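Local coordinates for uncharacterized protein (PDB 3LPZ), which probably acts in the Get pathway of tail-anchored protein biogenesis, as an alpha-solenoid that binds Get5 and serves several protein interactions, at residues R97-R105 with D135-L145; V147-E156 with L170-Y178. One frame throughout, in Å; residues are numbered along the deposited sequence.

Contact 1: residues R97-R105 with D135-L145; sequences RGKLLGCLR and DPELHHVVGTL
Arg97 grips the carboxylate of Asp135 side-on with two nitrogens: NE donates to Asp135 OD2 at 2.8 Å and NH2 to Asp135 OD1 at 2.9 Å, both bonds nearly straight and both on the syn side. The acceptors lie close to the guanidinium plane, but the two flat groups are tilted 24° apart. Glu137 adds charge from a different direction, with OE1 over one face of the guanidinium, 3.7 Å from Arg97 NH1, a long salt bridge of charges only, since no N-H points at that oxygen. With CG anti to the backbone N (chi1 -175°), the arginine chain heads across to helix 136-148, its CG resting on Leu138 CD2, then bends at chi3 to bring its guanidinium to Asp135. One turn further along, Leu101 CD2 fits between Leu138 CD2 (3.6 Å) and Val141 CB, and Leu104 meets Leu145 tip to tip, its CD2 also touching Val142 CG2. Branched aliphatic residues suit this seam between two nearly parallel helices, 12° apart, of the alpha-solenoid; helix 112-128 packs against both, Leu104 on Val118 and Leu138 on Met121. At the far end Arg105 lays one guanidinium face on Val141 CG1, 3.5 Å from its NH2, while NH1 and NH2 each donate in plane to a water. Both waters donate in turn to Thr144 OG1, whose own hydroxyl donates to Val141 O. Asp135 is itself positioned as the N-cap of its helix: Leu138 N donates to OD2 at 3.0 Å, from the face of the carboxylate opposite Arg97 NE, and Ser125 OG bonds to the Asp135 backbone N.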
loop_
_atom_site.group_PDB
_atom_site.type_symbol
_atom_site.label_atom_id
_atom_site.label_comp_id
_atom_site.label_asym_id
_atom_site.label_seq_id
_atom_site.Cartn_x
_atom_site.Cartn_y
_atom_site.Cartn_z
ATOM N N ARG A 97 16.718 2.548 -8.269
ATOM C CA ARG A 97 15.333 2.936 -8.021
ATOM C C ARG A 97 14.992 4.108 -8.967
ATOM O O ARG A 97 13.900 4.145 -9.510
ATOM C CB ARG A 97 15.104 3.364 -6.558
ATOM C CG ARG A 97 13.622 3.676 -6.217
ATOM C CD ARG A 97 13.464 4.454 -4.865
ATOM N NE ARG A 97 13.900 3.608 -3.739
ATOM C CZ ARG A 97 15.029 3.772 -3.041
ATOM N NH1 ARG A 97 15.878 4.797 -3.288
ATOM N NH2 ARG A 97 15.305 2.902 -2.072
ATOM N N GLY A 98 15.902 5.075 -9.127
ATOM C CA GLY A 98 15.612 6.223 -9.991
ATOM C C GLY A 98 15.349 5.820 -11.446
ATOM O O GLY A 98 14.466 6.371 -12.117
ATOM N N LYS A 99 16.117 4.862 -11.949
ATOM C CA LYS A 99 15.892 4.378 -13.325
ATOM C C LYS A 99 14.527 3.709 -13.451
ATOM O O LYS A 99 13.838 3.876 -14.467
ATOM C CB LYS A 99 17.005 3.422 -13.754
ATOM C CG LYS A 99 18.324 4.127 -13.983
ATOM C CD LYS A 99 19.423 3.148 -14.425
ATOM C CE LYS A 99 20.812 3.830 -14.497
ATOM N NZ LYS A 99 21.366 4.153 -13.148
ATOM N N LEU A 100 14.145 2.926 -12.441
ATOM C CA LEU A 100 12.855 2.207 -12.487
ATOM C C LEU A 100 11.680 3.193 -12.402
ATOM O O LEU A 100 10.684 3.035 -13.135
ATOM C CB LEU A 100 12.773 1.112 -11.411
ATOM C CG LEU A 100 13.788 -0.033 -11.628
ATOM C CD1 LEU A 100 13.808 -0.980 -10.421
ATOM C CD2 LEU A 100 13.462 -0.853 -12.892
ATOM N N LEU A 101 11.812 4.215 -11.551
ATOM C CA LEU A 101 10.773 5.270 -11.463
ATOM C C LEU A 101 10.693 6.083 -12.744
ATOM O O LEU A 101 9.610 6.495 -13.151
ATOM C CB LEU A 101 11.010 6.210 -10.248
ATOM C CG LEU A 101 10.853 5.531 -8.887
ATOM C CD1 LEU A 101 11.347 6.471 -7.809
ATOM C CD2 LEU A 101 9.367 5.134 -8.623
ATOM N N GLY A 102 11.836 6.306 -13.392
ATOM C CA GLY A 102 11.838 7.000 -14.676
ATOM C C GLY A 102 11.027 6.221 -15.716
ATOM O O GLY A 102 10.288 6.831 -16.524
ATOM N N CYS A 103 11.162 4.896 -15.735
ATOM C CA CYS A 103 10.339 4.064 -16.648
ATOM C C CYS A 103 8.857 4.078 -16.251
ATOM O O CYS A 103 7.965 4.302 -17.100
ATOM C CB CYS A 103 10.843 2.612 -16.694
ATOM S SG CYS A 103 12.503 2.426 -17.415
ATOM N N LEU A 104 8.611 3.852 -14.963
ATOM C CA LEU A 104 7.247 3.763 -14.406
ATOM C C LEU A 104 6.359 4.933 -14.813
ATOM O O LEU A 104 5.205 4.743 -15.251
ATOM C CB LEU A 104 7.301 3.711 -12.867
ATOM C CG LEU A 104 5.950 3.531 -12.139
ATOM C CD1 LEU A 104 5.301 2.223 -12.558
ATOM C CD2 LEU A 104 6.096 3.579 -10.576
ATOM N N ARG A 105 6.896 6.142 -14.649
ATOM C CA ARG A 105 6.118 7.352 -14.851
ATOM C C ARG A 105 5.838 7.608 -16.334
ATOM O O ARG A 105 4.986 8.414 -16.667
ATOM C CB ARG A 105 6.830 8.546 -14.236
ATOM C CG ARG A 105 6.896 8.467 -12.704
ATOM C CD ARG A 105 7.361 9.813 -12.158
ATOM N NE ARG A 105 7.555 9.861 -10.698
ATOM C CZ ARG A 105 6.586 10.052 -9.802
ATOM N NH1 ARG A 105 5.318 10.166 -10.199
ATOM N NH2 ARG A 105 6.883 10.115 -8.496
ATOM N N ASP A 135 10.288 -2.265 -1.518
ATOM C CA ASP A 135 10.888 -0.954 -1.245
ATOM C C ASP A 135 9.810 0.072 -0.905
ATOM O O ASP A 135 8.863 0.219 -1.649
ATOM C CB ASP A 135 11.737 -0.495 -2.422
ATOM C CG ASP A 135 12.363 0.865 -2.195
ATOM O OD1 ASP A 135 13.261 0.968 -1.310
ATOM O OD2 ASP A 135 11.956 1.834 -2.907
ATOM N N PRO A 136 9.932 0.754 0.258
ATOM C CA PRO A 136 8.871 1.697 0.592
ATOM C C PRO A 136 8.617 2.820 -0.433
ATOM O O PRO A 136 7.443 3.157 -0.688
ATOM C CB PRO A 136 9.370 2.309 1.905
ATOM C CG PRO A 136 10.078 1.112 2.585
ATOM C CD PRO A 136 10.829 0.495 1.409
ATOM N N GLU A 137 9.684 3.415 -0.977
ATOM C CA GLU A 137 9.516 4.545 -1.921
ATOM C C GLU A 137 8.858 4.045 -3.216
ATOM O O GLU A 137 8.005 4.725 -3.782
ATOM C CB GLU A 137 10.865 5.242 -2.230
ATOM C CG GLU A 137 10.746 6.462 -3.119
ATOM C CD GLU A 137 12.078 7.224 -3.271
ATOM O OE1 GLU A 137 13.025 7.044 -2.454
ATOM O OE2 GLU A 137 12.188 7.984 -4.243
ATOM N N LEU A 138 9.216 2.842 -3.667
ATOM C CA LEU A 138 8.514 2.286 -4.839
ATOM C C LEU A 138 7.027 2.066 -4.544
ATOM O O LEU A 138 6.164 2.441 -5.365
ATOM C CB LEU A 138 9.167 0.991 -5.322
ATOM C CG LEU A 138 10.573 1.093 -5.937
ATOM C CD1 LEU A 138 11.023 -0.312 -6.349
ATOM C CD2 LEU A 138 10.600 2.022 -7.173
ATOM N N HIS A 139 6.715 1.510 -3.360
ATOM C CA HIS A 139 5.307 1.358 -2.947
ATOM C C HIS A 139 4.598 2.717 -2.890
ATOM O O HIS A 139 3.445 2.847 -3.330
ATOM C CB HIS A 139 5.165 0.680 -1.572
ATOM C CG HIS A 139 5.282 -0.813 -1.617
ATOM N ND1 HIS A 139 4.462 -1.602 -2.399
ATOM C CD2 HIS A 139 6.112 -1.668 -0.968
ATOM C CE1 HIS A 139 4.773 -2.879 -2.227
ATOM N NE2 HIS A 139 5.775 -2.948 -1.367
ATOM N N HIS A 140 5.267 3.719 -2.323
ATOM C CA HIS A 140 4.698 5.050 -2.285
ATOM C C HIS A 140 4.314 5.598 -3.684
ATOM O O HIS A 140 3.195 6.048 -3.906
ATOM C CB HIS A 140 5.622 6.047 -1.599
ATOM C CG HIS A 140 5.072 7.446 -1.625
ATOM N ND1 HIS A 140 4.041 7.846 -0.801
ATOM C CD2 HIS A 140 5.376 8.515 -2.403
ATOM C CE1 HIS A 140 3.739 9.111 -1.067
ATOM N NE2 HIS A 140 4.541 9.544 -2.026
ATOM N N VAL A 141 5.280 5.612 -4.589
ATOM C CA VAL A 141 5.040 6.110 -5.931
ATOM C C VAL A 141 3.955 5.314 -6.698
ATOM O O VAL A 141 3.074 5.919 -7.289
ATOM C CB VAL A 141 6.351 6.247 -6.730
ATOM C CG1 VAL A 141 6.032 6.746 -8.168
ATOM C CG2 VAL A 141 7.303 7.241 -5.982
ATOM N N VAL A 142 3.998 3.986 -6.656
ATOM C CA VAL A 142 2.979 3.170 -7.311
ATOM C C VAL A 142 1.620 3.511 -6.681
ATOM O O VAL A 142 0.617 3.696 -7.372
ATOM C CB VAL A 142 3.287 1.648 -7.148
ATOM C CG1 VAL A 142 2.084 0.774 -7.560
ATOM C CG2 VAL A 142 4.550 1.277 -7.954
ATOM N N GLY A 143 1.613 3.619 -5.352
ATOM C CA GLY A 143 0.394 3.951 -4.633
ATOM C C GLY A 143 -0.165 5.299 -5.055
ATOM O O GLY A 143 -1.383 5.417 -5.280
ATOM N N THR A 144 0.705 6.304 -5.201
ATOM C CA THR A 144 0.226 7.634 -5.636
ATOM C C THR A 144 -0.291 7.637 -7.089
ATOM O O THR A 144 -1.274 8.323 -7.406
ATOM C CB THR A 144 1.247 8.764 -5.469
ATOM O OG1 THR A 144 2.320 8.582 -6.423
ATOM C CG2 THR A 144 1.800 8.750 -4.044
ATOM N N LEU A 145 0.353 6.865 -7.945
ATOM C CA LEU A 145 -0.122 6.699 -9.306
ATOM C C LEU A 145 -1.518 6.079 -9.329
ATOM O O LEU A 145 -2.397 6.559 -10.052
ATOM C CB LEU A 145 0.877 5.858 -10.127
ATOM C CG LEU A 145 1.855 6.516 -11.112
ATOM C CD1 LEU A 145 2.194 8.005 -10.863
ATOM C CD2 LEU A 145 3.122 5.667 -11.247
HETATM O O HOH W 1 4.683 10.213 -6.563
HETATM O O HOH W 2 2.756 10.346 -8.589
#

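Contact 2: residues V147-E156 with L170-Y178; sequences VEEGEFEAAE and LARMEYEWY
Phe152 lies with one ring face against Met173, whose CG stands 3.6 Å from the ring centroid and almost on the normal, a CH-pi contact; Met173 SD, set obliquely, adds a Met-aromatic one. This is knobs-into-holes packing in the alpha-solenoid, where segments 152-156 and 170-178 run antiparallel at 157°: Met173 enters a hole walled by Phe152, Ala155 and Glu156 and by Val147 at the end of helix 136-148, and its flexible thioether bends at chi2 and chi3 to fit. Small Ala155 lets the sulfur approach its CB to 3.9 Å. The Phe152 ring also turns its edge to the face of Trp177, a T-shaped pair with planes at 79°, and CD2 comes within 3.5 Å of Trp177 CG, while Phe152 CB sits over the six-membered ring. An alanine in place of Trp177 would probably leave the edge of Phe152 without its aromatic face and open a gap beside Glu156. Glu156 is the reciprocal knob, seated among Leu170, Met173, Glu174 and Trp177, its OE1 in a salt bridge with Arg192 of helix 186-199, which Glu174 also touches. Glu156 OE2 is modelled doubtfully close to Glu174 OE2, where the acids may share a proton, and it meets the edge of the Trp177 ring in plane, 3.5 Å from CZ3.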
loop_
_atom_site.group_PDB
_atom_site.type_symbol
_atom_site.label_atom_id
_atom_site.label_comp_id
_atom_site.label_asym_id
_atom_site.label_seq_id
_atom_site.Cartn_x
_atom_site.Cartn_y
_atom_site.Cartn_z
ATOM N N VAL A 147 -3.809 6.151 -6.915
ATOM C CA VAL A 147 -4.683 7.258 -6.500
ATOM C C VAL A 147 -5.062 8.222 -7.644
ATOM O O VAL A 147 -6.254 8.486 -7.837
ATOM C CB VAL A 147 -4.107 8.067 -5.313
ATOM C CG1 VAL A 147 -4.995 9.348 -5.019
ATOM C CG2 VAL A 147 -3.974 7.173 -4.080
ATOM N N GLU A 148 -4.075 8.739 -8.382
ATOM C CA GLU A 148 -4.334 9.641 -9.533
ATOM C C GLU A 148 -5.270 9.038 -10.575
ATOM O O GLU A 148 -6.053 9.743 -11.206
ATOM C CB GLU A 148 -3.032 10.030 -10.246
ATOM C CG GLU A 148 -2.096 10.879 -9.423
ATOM C CD GLU A 148 -0.720 11.031 -10.060
ATOM O OE1 GLU A 148 -0.503 10.535 -11.206
ATOM O OE2 GLU A 148 0.142 11.658 -9.403
ATOM N N GLU A 149 -5.168 7.734 -10.771
ATOM C CA GLU A 149 -5.952 7.022 -11.768
ATOM C C GLU A 149 -7.282 6.513 -11.204
ATOM O O GLU A 149 -7.999 5.785 -11.895
ATOM C CB GLU A 149 -5.141 5.820 -12.271
ATOM C CG GLU A 149 -3.919 6.216 -13.053
ATOM C CD GLU A 149 -2.812 5.168 -13.002
ATOM O OE1 GLU A 149 -3.109 3.967 -12.791
ATOM O OE2 GLU A 149 -1.637 5.549 -13.196
ATOM N N GLY A 150 -7.590 6.852 -9.951
ATOM C CA GLY A 150 -8.839 6.387 -9.318
ATOM C C GLY A 150 -8.894 4.902 -8.990
ATOM O O GLY A 150 -9.967 4.343 -8.809
ATOM N N GLU A 151 -7.745 4.250 -8.890
ATOM C CA GLU A 151 -7.692 2.848 -8.452
ATOM C C GLU A 151 -7.429 2.758 -6.947
ATOM O O GLU A 151 -6.317 2.409 -6.508
ATOM C CB GLU A 151 -6.595 2.098 -9.213
ATOM C CG GLU A 151 -6.832 2.004 -10.759
ATOM C CD GLU A 151 -8.017 1.120 -11.147
ATOM O OE1 GLU A 151 -8.417 0.239 -10.357
ATOM O OE2 GLU A 151 -8.560 1.305 -12.255
ATOM N N PHE A 152 -8.468 3.036 -6.166
ATOM C CA PHE A 152 -8.296 3.279 -4.737
ATOM C C PHE A 152 -7.941 1.974 -3.986
ATOM O O PHE A 152 -7.079 1.970 -3.103
ATOM C CB PHE A 152 -9.560 3.958 -4.163
ATOM C CG PHE A 152 -9.725 5.430 -4.540
ATOM C CD1 PHE A 152 -8.827 6.086 -5.395
ATOM C CD2 PHE A 152 -10.808 6.160 -4.041
ATOM C CE1 PHE A 152 -8.979 7.447 -5.722
ATOM C CE2 PHE A 152 -10.992 7.556 -4.377
ATOM C CZ PHE A 152 -10.075 8.183 -5.220
ATOM N N GLU A 153 -8.607 0.870 -4.348
ATOM C CA GLU A 153 -8.356 -0.431 -3.716
ATOM C C GLU A 153 -6.907 -0.898 -3.920
ATOM O O GLU A 153 -6.235 -1.376 -2.970
ATOM C CB GLU A 153 -9.333 -1.475 -4.269
ATOM C CG GLU A 153 -9.460 -2.736 -3.453
ATOM C CD GLU A 153 -10.836 -3.366 -3.593
ATOM O OE1 GLU A 153 -11.084 -4.057 -4.606
ATOM O OE2 GLU A 153 -11.669 -3.168 -2.683
ATOM N N ALA A 154 -6.438 -0.768 -5.150
ATOM C CA ALA A 154 -5.062 -1.089 -5.486
ATOM C C ALA A 154 -4.080 -0.124 -4.758
ATOM O O ALA A 154 -3.043 -0.562 -4.240
ATOM C CB ALA A 154 -4.880 -1.053 -7.013
ATOM N N ALA A 155 -4.419 1.164 -4.676
ATOM C CA ALA A 155 -3.550 2.126 -3.993
ATOM C C ALA A 155 -3.356 1.754 -2.518
ATOM O O ALA A 155 -2.247 1.870 -2.010
ATOM C CB ALA A 155 -4.089 3.560 -4.114
ATOM N N GLU A 156 -4.424 1.311 -1.843
ATOM C CA GLU A 156 -4.354 1.017 -0.387
ATOM C C GLU A 156 -3.280 -0.013 -0.077
ATOM O O GLU A 156 -2.515 0.154 0.881
ATOM C CB GLU A 156 -5.682 0.522 0.164
ATOM C CG GLU A 156 -6.808 1.548 0.159
ATOM C CD GLU A 156 -8.159 0.920 0.530
ATOM O OE1 GLU A 156 -8.446 -0.254 0.168
ATOM O OE2 GLU A 156 -8.942 1.606 1.185
ATOM N N LEU A 170 -2.769 8.395 1.608
ATOM C CA LEU A 170 -3.821 7.410 1.849
ATOM C C LEU A 170 -5.044 8.031 2.534
ATOM O O LEU A 170 -6.168 7.766 2.146
ATOM C CB LEU A 170 -3.285 6.216 2.660
ATOM C CG LEU A 170 -4.272 5.080 2.965
ATOM C CD1 LEU A 170 -4.818 4.441 1.637
ATOM C CD2 LEU A 170 -3.623 4.017 3.857
ATOM N N ALA A 171 -4.818 8.833 3.567
ATOM C CA ALA A 171 -5.916 9.472 4.296
ATOM C C ALA A 171 -6.728 10.428 3.380
ATOM O O ALA A 171 -7.969 10.445 3.431
ATOM C CB ALA A 171 -5.361 10.223 5.521
ATOM N N ARG A 172 -6.032 11.192 2.543
ATOM C CA ARG A 172 -6.710 12.093 1.569
ATOM C C ARG A 172 -7.462 11.331 0.489
ATOM O O ARG A 172 -8.549 11.752 0.062
ATOM C CB ARG A 172 -5.716 13.063 0.924
ATOM C CG ARG A 172 -5.265 14.142 1.888
ATOM C CD ARG A 172 -4.421 15.250 1.205
ATOM N NE ARG A 172 -3.704 16.050 2.207
ATOM C CZ ARG A 172 -4.276 16.956 3.005
ATOM N NH1 ARG A 172 -5.588 17.182 2.945
ATOM N NH2 ARG A 172 -3.541 17.636 3.879
ATOM N N MET A 173 -6.917 10.192 0.082
ATOM C CA MET A 173 -7.623 9.292 -0.835
ATOM C C MET A 173 -8.887 8.722 -0.168
ATOM O O MET A 173 -9.958 8.725 -0.765
ATOM C CB MET A 173 -6.705 8.166 -1.325
ATOM C CG MET A 173 -7.359 7.211 -2.357
ATOM S SD MET A 173 -6.811 5.493 -2.168
ATOM C CE MET A 173 -7.878 5.061 -0.792
ATOM N N GLU A 174 -8.759 8.235 1.058
ATOM C CA GLU A 174 -9.932 7.760 1.795
ATOM C C GLU A 174 -10.959 8.873 1.982
ATOM O O GLU A 174 -12.155 8.614 1.915
ATOM C CB GLU A 174 -9.587 7.123 3.156
ATOM C CG GLU A 174 -8.642 5.871 3.154
ATOM C CD GLU A 174 -9.166 4.651 2.427
ATOM O OE1 GLU A 174 -10.369 4.581 2.082
ATOM O OE2 GLU A 174 -8.352 3.738 2.187
ATOM N N TYR A 175 -10.507 10.097 2.243
ATOM C CA TYR A 175 -11.439 11.211 2.350
ATOM C C TYR A 175 -12.160 11.473 1.006
ATOM O O TYR A 175 -13.372 11.704 0.997
ATOM C CB TYR A 175 -10.773 12.519 2.843
ATOM C CG TYR A 175 -11.840 13.490 3.258
ATOM C CD1 TYR A 175 -12.485 13.328 4.478
ATOM C CD2 TYR A 175 -12.259 14.517 2.421
ATOM C CE1 TYR A 175 -13.492 14.160 4.884
ATOM C CE2 TYR A 175 -13.304 15.391 2.829
ATOM C CZ TYR A 175 -13.914 15.176 4.066
ATOM O OH TYR A 175 -14.930 15.985 4.521
ATOM N N GLU A 176 -11.430 11.453 -0.111
ATOM C CA GLU A 176 -12.068 11.607 -1.448
ATOM C C GLU A 176 -13.095 10.512 -1.702
ATOM O O GLU A 176 -14.188 10.756 -2.254
ATOM C CB GLU A 176 -11.037 11.624 -2.591
ATOM C CG GLU A 176 -10.190 12.893 -2.646
ATOM C CD GLU A 176 -11.028 14.180 -2.783
ATOM O OE1 GLU A 176 -11.911 14.252 -3.674
ATOM O OE2 GLU A 176 -10.809 15.119 -1.989
ATOM N N TRP A 177 -12.754 9.299 -1.297
ATOM C CA TRP A 177 -13.670 8.184 -1.453
ATOM C C TRP A 177 -14.920 8.368 -0.587
ATOM O O TRP A 177 -16.040 8.152 -1.045
ATOM C CB TRP A 177 -12.978 6.884 -1.083
ATOM C CG TRP A 177 -13.433 5.667 -1.814
ATOM C CD1 TRP A 177 -14.463 5.565 -2.724
ATOM C CD2 TRP A 177 -12.857 4.365 -1.705
ATOM N NE1 TRP A 177 -14.561 4.259 -3.180
ATOM C CE2 TRP A 177 -13.578 3.507 -2.581
ATOM C CE3 TRP A 177 -11.804 3.831 -0.937
ATOM C CZ2 TRP A 177 -13.274 2.138 -2.716
ATOM C CZ3 TRP A 177 -11.488 2.481 -1.084
ATOM C CH2 TRP A 177 -12.225 1.645 -1.969
ATOM N N TYR A 178 -14.727 8.786 0.661
ATOM C CA TYR A 178 -15.839 9.091 1.572
ATOM C C TYR A 178 -16.827 10.126 1.010
ATOM O O TYR A 178 -18.044 10.025 1.220
ATOM C CB TYR A 178 -15.272 9.599 2.898
ATOM C CG TYR A 178 -16.241 10.447 3.709
ATOM C CD1 TYR A 178 -17.382 9.881 4.295
ATOM C CD2 TYR A 178 -16.008 11.809 3.904
ATOM C CE1 TYR A 178 -18.251 10.636 5.054
ATOM C CE2 TYR A 178 -16.892 12.591 4.677
ATOM C CZ TYR A 178 -18.003 11.988 5.248
ATOM O OH TYR A 178 -18.891 12.746 6.012
#

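Overall arrangement
Contact 1 comes first along the chain and closes before contact 2 opens, their centres about 17 Å apart. Helix 136-148 serves both: most of its length faces helix 94-104 in contact 1, and its last turn, with helix 152-159, meets helix 166-179 in contact 2. The two meet directly where Gly143 O lies 3.5 Å from Ala155 CB. Contact 1 joins nearly parallel helices with helix 112-128 between them in sequence, whereas contact 2 is mainly an antiparallel pairing of helices 152-159 and 166-179, consecutive in the chain. Together they link these four helices into a continuous run through the middle of an elongated, mostly helical chain whose extended surface is consistent with several binding partners.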